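Local coordinates for protein nourseothricin acetyltransferase (Streptomyces noursei, PDB 5C82) that probably acetylates the antibiotic nourseothricin as a GNAT-family acetyltransferase and so confers resistance to it, at residues T169-G174 / E180-M185; F45-V50 / F162-L167. The protein carries 1 engineered substitution. One frame throughout, in Å; residues are numbered along the deposited sequence.

Contact 1 of 2, residues T169-G174 / E180-M185; sequences TALYDG and EQALYM
The loop joining strands 163-168 and 182-188 folds back so that Thr-169, Leu-171 and Tyr-172 meet Glu-180 and Gln-181, just before strand 182-188, and Ala-182, its first residue. A type I beta turn from Ala-170 to Asp-173 shapes it, closed by Asp-173 N to Ala-170 O at 3.1 Å. The turn sends Leu-171 and Tyr-172 back onto the strand. Leu-171 CD2 packs on Ala-182 CB at 3.6 Å, and Leu-171 CB lies almost as near to that methyl. The Tyr-172 ring comes alongside the backbone. Its CD2 edge meets Glu-180 O at 3.6 Å, near the ring plane, and CE2 reaches the 181-182 peptide. Tyr-172 CG sits beside its backbone N (chi1 -59°), which swings the ring back so that its CD2-CE2 edge runs along the backbone of residues 180-182. Gln-181 CG rests on Thr-169 CA at 3.8 Å and also nears Thr-169 CG2; the bend beyond it (chi2 72°) turns the amide toward water 1.

Water joins the two backbones. Water 2 donates to Thr-169 O at 2.7 Å and to Glu-180 O at 2.6 Å, and accepts from Tyr-172 N at 2.9 Å. Water 1 accepts from Gln-181 NE2 and bonds Thr-169 O weakly. Gln-181 NE2 also bonds Gly-179 O.

Strand 141-147 lies next to strand 182-188: Glu-145 bonds Tyr-172 OH, and Thr-147 bonds Glu-180 OE1. Thr-169 OG1 bonds Cys-165 O of the second subunit.

Contact 2 of 2, residues F45-V50 / F162-L167; sequences FTLREV and FTLCGL
Leu-167 has CG between its backbone N and carbonyl carbon (chi1 74°), and this directs the branch toward strand 45-50, where both methyls reach Phe-45. CG of Phe-45 lies beside its backbone N (chi1 -55°), which turns the ring to meet them. Leu-167 CD2 touches Phe-45 CD2 at 3.8 Å, coming in obliquely to the ring. Leu-167 CD1 reaches Phe-45 CG and CB, both at 4.0 Å, so both methyls approach the root of the ring from the same side.

Two residues along the strand, Leu-47 and Leu-164 meet tip to tip, with CD2 of Leu-47 4.0 Å from CD2 of Leu-164. Leu-47 CD1 and Leu-167 CD1 meet more loosely.

The strand axes come no closer than 9.5 Å and cross at 117°. This is face packing between two sheets, the three-stranded one and the main GNAT sheet. Val-38 and Leu-183 add to the layer. Leu-164 also packs on Phe-45 of the second subunit, and Leu-167 on its counterpart there. Phe-45, Thr-46, Gly-166 and Leu-167 pair by backbone in an antiparallel ladder with that subunit.

Within this chain the contact is purely apolar, side chain to side chain, held by dispersion and the hydrophobic effect.

Contacts 1 and 2 have centres 12 Å apart and share one beta hairpin. Strand 163-168 brings its residues to contact 2, and strand 182-188 brings its own to contact 1. They are neighbours in the main sheet. Tyr-184 O lies 2.8 Å from Cys-165 N, and Tyr-184 N lies 2.8 Å from Gly-166 O, both probable hydrogen bonds. Cys-165 and Gly-166 thus both face Tyr-184, as in a classic beta bulge. Leu-167 CB also packs on Ala-182 O at 3.3 Å. Both contacts touch the second subunit, so parts of the hairpin, its loop and strand 44-58 lie at the dimer interface.

Contact 1 of 2, residues T169-G174 / E180-M185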
ATOM      1  N   THR A 169      -2.796   8.839  -0.914  1.00 14.30           N
ATOM      2  CA  THR A 169      -3.199   9.969  -1.756  1.00 15.25           C
ATOM      3  C   THR A 169      -2.390  10.088  -3.035  1.00 20.08           C
ATOM      4  O   THR A 169      -2.737  10.871  -3.925  1.00 19.85           O
ATOM      5  CB  THR A 169      -3.124  11.301  -0.946  1.00 19.86           C
ATOM      6  OG1 THR A 169      -1.772  11.528  -0.559  1.00 17.94           O
ATOM      7  CG2 THR A 169      -4.043  11.315   0.271  1.00 14.81           C
ATOM      8  N   ALA A 170      -1.280   9.354  -3.108  1.00 17.79           N
ATOM      9  CA  ALA A 170      -0.347   9.429  -4.225  1.00 16.12           C
ATOM     10  C   ALA A 170      -0.447   8.247  -5.190  1.00 19.19           C
ATOM     11  O   ALA A 170       0.163   8.306  -6.254  1.00 18.82           O
ATOM     12  CB  ALA A 170       1.071   9.557  -3.674  1.00 16.25           C
ATOM     13  N   LEU A 171      -1.220   7.177  -4.831  1.00 15.28           N
ATOM     14  CA  LEU A 171      -1.381   5.955  -5.633  1.00 13.52           C
ATOM     15  C   LEU A 171      -1.750   6.199  -7.089  1.00 19.77           C
ATOM     16  O   LEU A 171      -1.224   5.495  -7.954  1.00 18.74           O
ATOM     17  CB  LEU A 171      -2.358   4.910  -5.020  1.00 11.75           C
ATOM     18  CG  LEU A 171      -2.147   3.453  -5.594  1.00 14.22           C
ATOM     19  CD1 LEU A 171      -0.759   2.829  -5.180  1.00 12.85           C
ATOM     20  CD2 LEU A 171      -3.304   2.505  -5.254  1.00 13.46           C
ATOM     21  N   TYR A 172      -2.623   7.183  -7.359  1.00 19.15           N
ATOM     22  CA  TYR A 172      -3.098   7.472  -8.711  1.00 20.15           C
ATOM     23  C   TYR A 172      -2.422   8.632  -9.423  1.00 24.43           C
ATOM     24  O   TYR A 172      -2.908   9.030 -10.492  1.00 24.03           O
ATOM     25  CB  TYR A 172      -4.617   7.692  -8.699  1.00 21.38           C
ATOM     26  CG  TYR A 172      -5.384   6.499  -8.184  1.00 23.59           C
ATOM     27  CD1 TYR A 172      -5.260   5.251  -8.790  1.00 26.39           C
ATOM     28  CD2 TYR A 172      -6.287   6.630  -7.134  1.00 24.30           C
ATOM     29  CE1 TYR A 172      -5.976   4.149  -8.326  1.00 28.31           C
ATOM     30  CE2 TYR A 172      -7.015   5.539  -6.668  1.00 25.44           C
ATOM     31  CZ  TYR A 172      -6.835   4.294  -7.249  1.00 34.25           C
ATOM     32  OH  TYR A 172      -7.565   3.224  -6.807  1.00 33.43           O
ATOM     33  N   ASP A 173      -1.336   9.180  -8.862  1.00 21.41           N
ATOM     34  CA  ASP A 173      -0.617  10.288  -9.502  1.00 21.70           C
ATOM     35  C   ASP A 173      -0.001   9.803 -10.837  1.00 24.77           C
ATOM     36  O   ASP A 173       0.620   8.740 -10.885  1.00 22.86           O
ATOM     37  CB  ASP A 173       0.447  10.880  -8.560  1.00 24.12           C
ATOM     38  CG  ASP A 173       1.262  12.012  -9.167  1.00 39.16           C
ATOM     39  OD1 ASP A 173       2.289  11.720  -9.836  1.00 40.01           O
ATOM     40  OD2 ASP A 173       0.865  13.190  -8.994  1.00 49.34           O
ATOM     41  N   GLY A 174      -0.264  10.554 -11.907  1.00 22.56           N
ATOM     42  CA  GLY A 174       0.225  10.254 -13.247  1.00 22.63           C
ATOM     43  C   GLY A 174      -0.586   9.223 -14.006  1.00 27.17           C
ATOM     44  O   GLY A 174      -0.166   8.776 -15.072  1.00 29.31           O
ATOM     45  N   GLU A 180      -7.907  11.373  -7.697  1.00 18.15           N
ATOM     46  CA  GLU A 180      -8.537  10.431  -6.775  1.00 16.34           C
ATOM     47  C   GLU A 180      -7.493   9.924  -5.771  1.00 19.83           C
ATOM     48  O   GLU A 180      -6.289  10.019  -6.022  1.00 18.99           O
ATOM     49  CB  GLU A 180      -9.166   9.253  -7.531  1.00 17.72           C
ATOM     50  CG  GLU A 180     -10.275   9.657  -8.493  1.00 19.42           C
ATOM     51  CD  GLU A 180     -10.630   8.606  -9.526  1.00 30.36           C
ATOM     52  OE1 GLU A 180     -10.676   7.401  -9.181  1.00 18.80           O
ATOM     53  OE2 GLU A 180     -10.889   8.997 -10.686  1.00 23.05           O
ATOM     54  N   GLN A 181      -7.943   9.405  -4.619  1.00 15.69           N
ATOM     55  CA  GLN A 181      -7.010   8.880  -3.607  1.00 14.84           C
ATOM     56  C   GLN A 181      -7.379   7.429  -3.368  1.00 19.44           C
ATOM     57  O   GLN A 181      -8.567   7.060  -3.476  1.00 18.82           O
ATOM     58  CB  GLN A 181      -7.083   9.681  -2.286  1.00 15.31           C
ATOM     59  CG  GLN A 181      -6.709  11.198  -2.413  1.00 14.74           C
ATOM     60  CD  GLN A 181      -7.763  12.015  -3.122  1.00 22.36           C
ATOM     61  OE1 GLN A 181      -8.971  11.924  -2.819  1.00 21.80           O
ATOM     62  NE2 GLN A 181      -7.353  12.742  -4.156  1.00  9.20           N
ATOM     63  N   ALA A 182      -6.382   6.597  -3.066  1.00 14.70           N
ATOM     64  CA  ALA A 182      -6.694   5.197  -2.769  1.00 14.42           C
ATOM     65  C   ALA A 182      -7.116   5.090  -1.292  1.00 17.36           C
ATOM     66  O   ALA A 182      -6.452   5.634  -0.434  1.00 17.42           O
ATOM     67  CB  ALA A 182      -5.484   4.319  -3.052  1.00 14.23           C
ATOM     68  N   LEU A 183      -8.246   4.475  -1.006  1.00 15.96           N
ATOM     69  CA  LEU A 183      -8.675   4.291   0.377  1.00 14.75           C
ATOM     70  C   LEU A 183      -8.504   2.825   0.719  1.00 18.49           C
ATOM     71  O   LEU A 183      -8.828   1.942  -0.101  1.00 17.35           O
ATOM     72  CB  LEU A 183     -10.122   4.747   0.635  1.00 14.46           C
ATOM     73  CG  LEU A 183     -10.517   6.188   0.270  1.00 18.97           C
ATOM     74  CD1 LEU A 183     -11.970   6.430   0.633  1.00 18.65           C
ATOM     75  CD2 LEU A 183      -9.573   7.271   0.919  1.00 15.49           C
ATOM     76  N   TYR A 184      -7.974   2.571   1.919  1.00 14.32           N
ATOM     77  CA  TYR A 184      -7.702   1.221   2.389  1.00 14.26           C
ATOM     78  C   TYR A 184      -8.678   0.788   3.465  1.00 17.09           C
ATOM     79  O   TYR A 184      -8.979   1.564   4.367  1.00 14.70           O
ATOM     80  CB  TYR A 184      -6.235   1.097   2.836  1.00 16.14           C
ATOM     81  CG  TYR A 184      -5.230   1.407   1.736  1.00 18.19           C
ATOM     82  CD1 TYR A 184      -5.494   1.078   0.411  1.00 20.05           C
ATOM     83  CD2 TYR A 184      -3.967   1.915   2.039  1.00 18.28           C
ATOM     84  CE1 TYR A 184      -4.556   1.303  -0.590  1.00 21.85           C
ATOM     85  CE2 TYR A 184      -3.026   2.158   1.038  1.00 18.05           C
ATOM     86  CZ  TYR A 184      -3.333   1.862  -0.275  1.00 23.83           C
ATOM     87  OH  TYR A 184      -2.416   2.057  -1.279  1.00 27.61           O
HETATM   88  N   MSE A 185      -9.263  -0.422   3.305  1.00 14.36           N
HETATM   89  CA  MSE A 185     -10.226  -0.943   4.282  1.00 13.07           C
HETATM   90  C   MSE A 185      -9.879  -2.361   4.660  1.00 15.90           C
HETATM   91  O   MSE A 185      -9.409  -3.141   3.826  1.00 14.63           O
HETATM   92  CB  MSE A 185     -11.684  -0.836   3.776  1.00 14.96           C
HETATM   93  CG  MSE A 185     -12.087   0.584   3.319  1.00 19.34           C
HETATM   94 SE   MSE A 185     -13.919   0.687   2.743  0.79 23.27          SE
HETATM   95  CE  MSE A 185     -14.835   0.625   4.565  1.00 19.59           C
TER
HETATM   96  O   HOH W   1      -4.781  13.170  -5.187  1.00 21.11           O
HETATM   97  O   HOH W   2      -3.725   9.531  -6.079  1.00 25.43           O

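Contact 2 of 2, residues F45-V50 / F162-L167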
ATOM      1  N   PHE A  45      -5.176  13.003   7.956  1.00 24.65           N
ATOM      2  CA  PHE A  45      -6.142  13.077   6.867  1.00 22.93           C
ATOM      3  C   PHE A  45      -7.530  12.971   7.377  1.00 25.03           C
ATOM      4  O   PHE A  45      -7.781  12.217   8.308  1.00 23.64           O
ATOM      5  CB  PHE A  45      -5.910  11.956   5.825  1.00 23.05           C
ATOM      6  CG  PHE A  45      -4.516  11.924   5.273  1.00 23.45           C
ATOM      7  CD1 PHE A  45      -4.160  12.723   4.192  1.00 25.64           C
ATOM      8  CD2 PHE A  45      -3.542  11.106   5.845  1.00 24.96           C
ATOM      9  CE1 PHE A  45      -2.842  12.732   3.712  1.00 26.25           C
ATOM     10  CE2 PHE A  45      -2.238  11.093   5.343  1.00 26.90           C
ATOM     11  CZ  PHE A  45      -1.898  11.906   4.282  1.00 24.87           C
ATOM     12  N   THR A  46      -8.446  13.656   6.715  1.00 22.46           N
ATOM     13  CA  THR A  46      -9.865  13.580   7.016  1.00 22.83           C
ATOM     14  C   THR A  46     -10.646  13.256   5.739  1.00 25.81           C
ATOM     15  O   THR A  46     -10.285  13.695   4.654  1.00 23.68           O
ATOM     16  CB  THR A  46     -10.364  14.809   7.800  1.00 34.59           C
ATOM     17  OG1 THR A  46     -11.705  14.553   8.203  1.00 45.36           O
ATOM     18  CG2 THR A  46     -10.334  16.082   6.993  1.00 29.11           C
ATOM     19  N   LEU A  47     -11.710  12.468   5.892  1.00 24.47           N
ATOM     20  CA  LEU A  47     -12.594  12.043   4.821  1.00 24.60           C
ATOM     21  C   LEU A  47     -13.968  12.564   5.132  1.00 26.91           C
ATOM     22  O   LEU A  47     -14.430  12.435   6.253  1.00 26.03           O
ATOM     23  CB  LEU A  47     -12.672  10.503   4.720  1.00 24.96           C
ATOM     24  CG  LEU A  47     -11.615   9.779   3.889  1.00 29.57           C
ATOM     25  CD1 LEU A  47     -10.222   9.830   4.561  1.00 28.94           C
ATOM     26  CD2 LEU A  47     -12.018   8.345   3.709  1.00 31.35           C
ATOM     27  N   ARG A  48     -14.623  13.144   4.139  1.00 23.61           N
ATOM     28  CA  ARG A  48     -15.975  13.648   4.287  1.00 23.38           C
ATOM     29  C   ARG A  48     -16.720  13.347   3.021  1.00 24.60           C
ATOM     30  O   ARG A  48     -16.255  13.716   1.947  1.00 25.65           O
ATOM     31  CB  ARG A  48     -15.959  15.163   4.551  1.00 23.32           C
ATOM     32  CG  ARG A  48     -17.317  15.745   4.960  1.00 36.76           C
ATOM     33  CD  ARG A  48     -17.220  17.191   5.448  1.00 49.59           C
ATOM     34  NE  ARG A  48     -16.595  18.080   4.465  1.00 67.31           N
ATOM     35  CZ  ARG A  48     -17.246  18.980   3.731  1.00 88.70           C
ATOM     36  NH1 ARG A  48     -18.559  19.137   3.868  1.00 73.78           N
ATOM     37  NH2 ARG A  48     -16.588  19.736   2.861  1.00 78.71           N
ATOM     38  N   GLU A  49     -17.872  12.691   3.139  1.00 19.83           N
ATOM     39  CA  GLU A  49     -18.754  12.413   2.008  1.00 19.42           C
ATOM     40  C   GLU A  49     -19.455  13.720   1.605  1.00 23.07           C
ATOM     41  O   GLU A  49     -20.077  14.379   2.436  1.00 20.93           O
ATOM     42  CB  GLU A  49     -19.776  11.340   2.355  1.00 20.30           C
ATOM     43  CG  GLU A  49     -20.437  10.770   1.107  1.00 23.47           C
ATOM     44  CD  GLU A  49     -21.379   9.620   1.369  1.00 24.06           C
ATOM     45  OE1 GLU A  49     -21.555   9.252   2.551  1.00 27.12           O
ATOM     46  OE2 GLU A  49     -21.916   9.055   0.388  1.00 18.88           O
ATOM     47  N   VAL A  50     -19.255  14.126   0.351  1.00 20.38           N
ATOM     48  CA  VAL A  50     -19.783  15.354  -0.211  1.00 20.09           C
ATOM     49  C   VAL A  50     -20.646  15.084  -1.444  1.00 25.00           C
ATOM     50  O   VAL A  50     -20.298  14.207  -2.246  1.00 22.33           O
ATOM     51  CB  VAL A  50     -18.666  16.400  -0.522  1.00 23.91           C
ATOM     52  CG1 VAL A  50     -18.082  17.020   0.759  1.00 23.83           C
ATOM     53  CG2 VAL A  50     -17.565  15.818  -1.404  1.00 23.01           C
ATOM     54  N   PHE A 162     -16.024  -4.317   6.856  1.00 12.89           N
ATOM     55  CA  PHE A 162     -14.770  -3.566   6.674  1.00 12.54           C
ATOM     56  C   PHE A 162     -14.879  -2.185   7.308  1.00 18.27           C
ATOM     57  O   PHE A 162     -15.987  -1.643   7.467  1.00 18.03           O
ATOM     58  CB  PHE A 162     -14.436  -3.389   5.168  1.00 13.57           C
ATOM     59  CG  PHE A 162     -14.039  -4.676   4.483  1.00 14.45           C
ATOM     60  CD1 PHE A 162     -15.007  -5.548   3.979  1.00 16.71           C
ATOM     61  CD2 PHE A 162     -12.700  -5.013   4.324  1.00 15.77           C
ATOM     62  CE1 PHE A 162     -14.634  -6.744   3.344  1.00 17.43           C
ATOM     63  CE2 PHE A 162     -12.326  -6.222   3.701  1.00 17.66           C
ATOM     64  CZ  PHE A 162     -13.293  -7.067   3.205  1.00 15.51           C
ATOM     65  N   THR A 163     -13.723  -1.630   7.706  1.00 14.47           N
ATOM     66  CA  THR A 163     -13.613  -0.257   8.211  1.00 13.97           C
ATOM     67  C   THR A 163     -12.338   0.326   7.609  1.00 16.95           C
ATOM     68  O   THR A 163     -11.410  -0.421   7.296  1.00 16.75           O
ATOM     69  CB  THR A 163     -13.554  -0.168   9.750  1.00 19.30           C
ATOM     70  OG1 THR A 163     -12.398  -0.856  10.193  1.00 21.03           O
ATOM     71  CG2 THR A 163     -14.802  -0.701  10.449  1.00 17.60           C
ATOM     72  N   LEU A 164     -12.289   1.645   7.452  1.00 13.55           N
ATOM     73  CA  LEU A 164     -11.120   2.350   6.939  1.00 13.00           C
ATOM     74  C   LEU A 164      -9.891   2.002   7.788  1.00 17.75           C
ATOM     75  O   LEU A 164      -9.958   2.099   9.006  1.00 18.40           O
ATOM     76  CB  LEU A 164     -11.391   3.866   7.002  1.00 12.60           C
ATOM     77  CG  LEU A 164     -10.361   4.781   6.365  1.00 15.78           C
ATOM     78  CD1 LEU A 164     -10.423   4.687   4.800  1.00 15.93           C
ATOM     79  CD2 LEU A 164     -10.601   6.197   6.805  1.00 15.57           C
ATOM     80  N   CYS A 165      -8.788   1.579   7.153  1.00 14.32           N
ATOM     81  CA  CYS A 165      -7.563   1.235   7.876  1.00 14.15           C
ATOM     82  C   CYS A 165      -6.368   2.057   7.385  1.00 19.50           C
ATOM     83  O   CYS A 165      -5.270   1.934   7.899  1.00 18.60           O
ATOM     84  CB  CYS A 165      -7.287  -0.263   7.814  1.00 13.51           C
ATOM     85  SG  CYS A 165      -6.758  -0.853   6.195  1.00 17.38           S
ATOM     86  N   GLY A 166      -6.600   2.877   6.379  1.00 17.03           N
ATOM     87  CA  GLY A 166      -5.564   3.720   5.820  1.00 17.29           C
ATOM     88  C   GLY A 166      -5.971   4.280   4.478  1.00 19.75           C
ATOM     89  O   GLY A 166      -7.145   4.192   4.083  1.00 17.00           O
ATOM     90  N   LEU A 167      -4.983   4.869   3.783  1.00 14.81           N
ATOM     91  CA  LEU A 167      -5.154   5.493   2.477  1.00 14.92           C
ATOM     92  C   LEU A 167      -3.801   5.788   1.843  1.00 16.87           C
ATOM     93  O   LEU A 167      -2.791   5.785   2.543  1.00 16.55           O
ATOM     94  CB  LEU A 167      -6.002   6.801   2.577  1.00 15.26           C
ATOM     95  CG  LEU A 167      -5.358   8.078   3.177  1.00 21.56           C
ATOM     96  CD1 LEU A 167      -6.133   9.306   2.786  1.00 22.29           C
ATOM     97  CD2 LEU A 167      -5.394   8.064   4.669  1.00 26.68           C
TER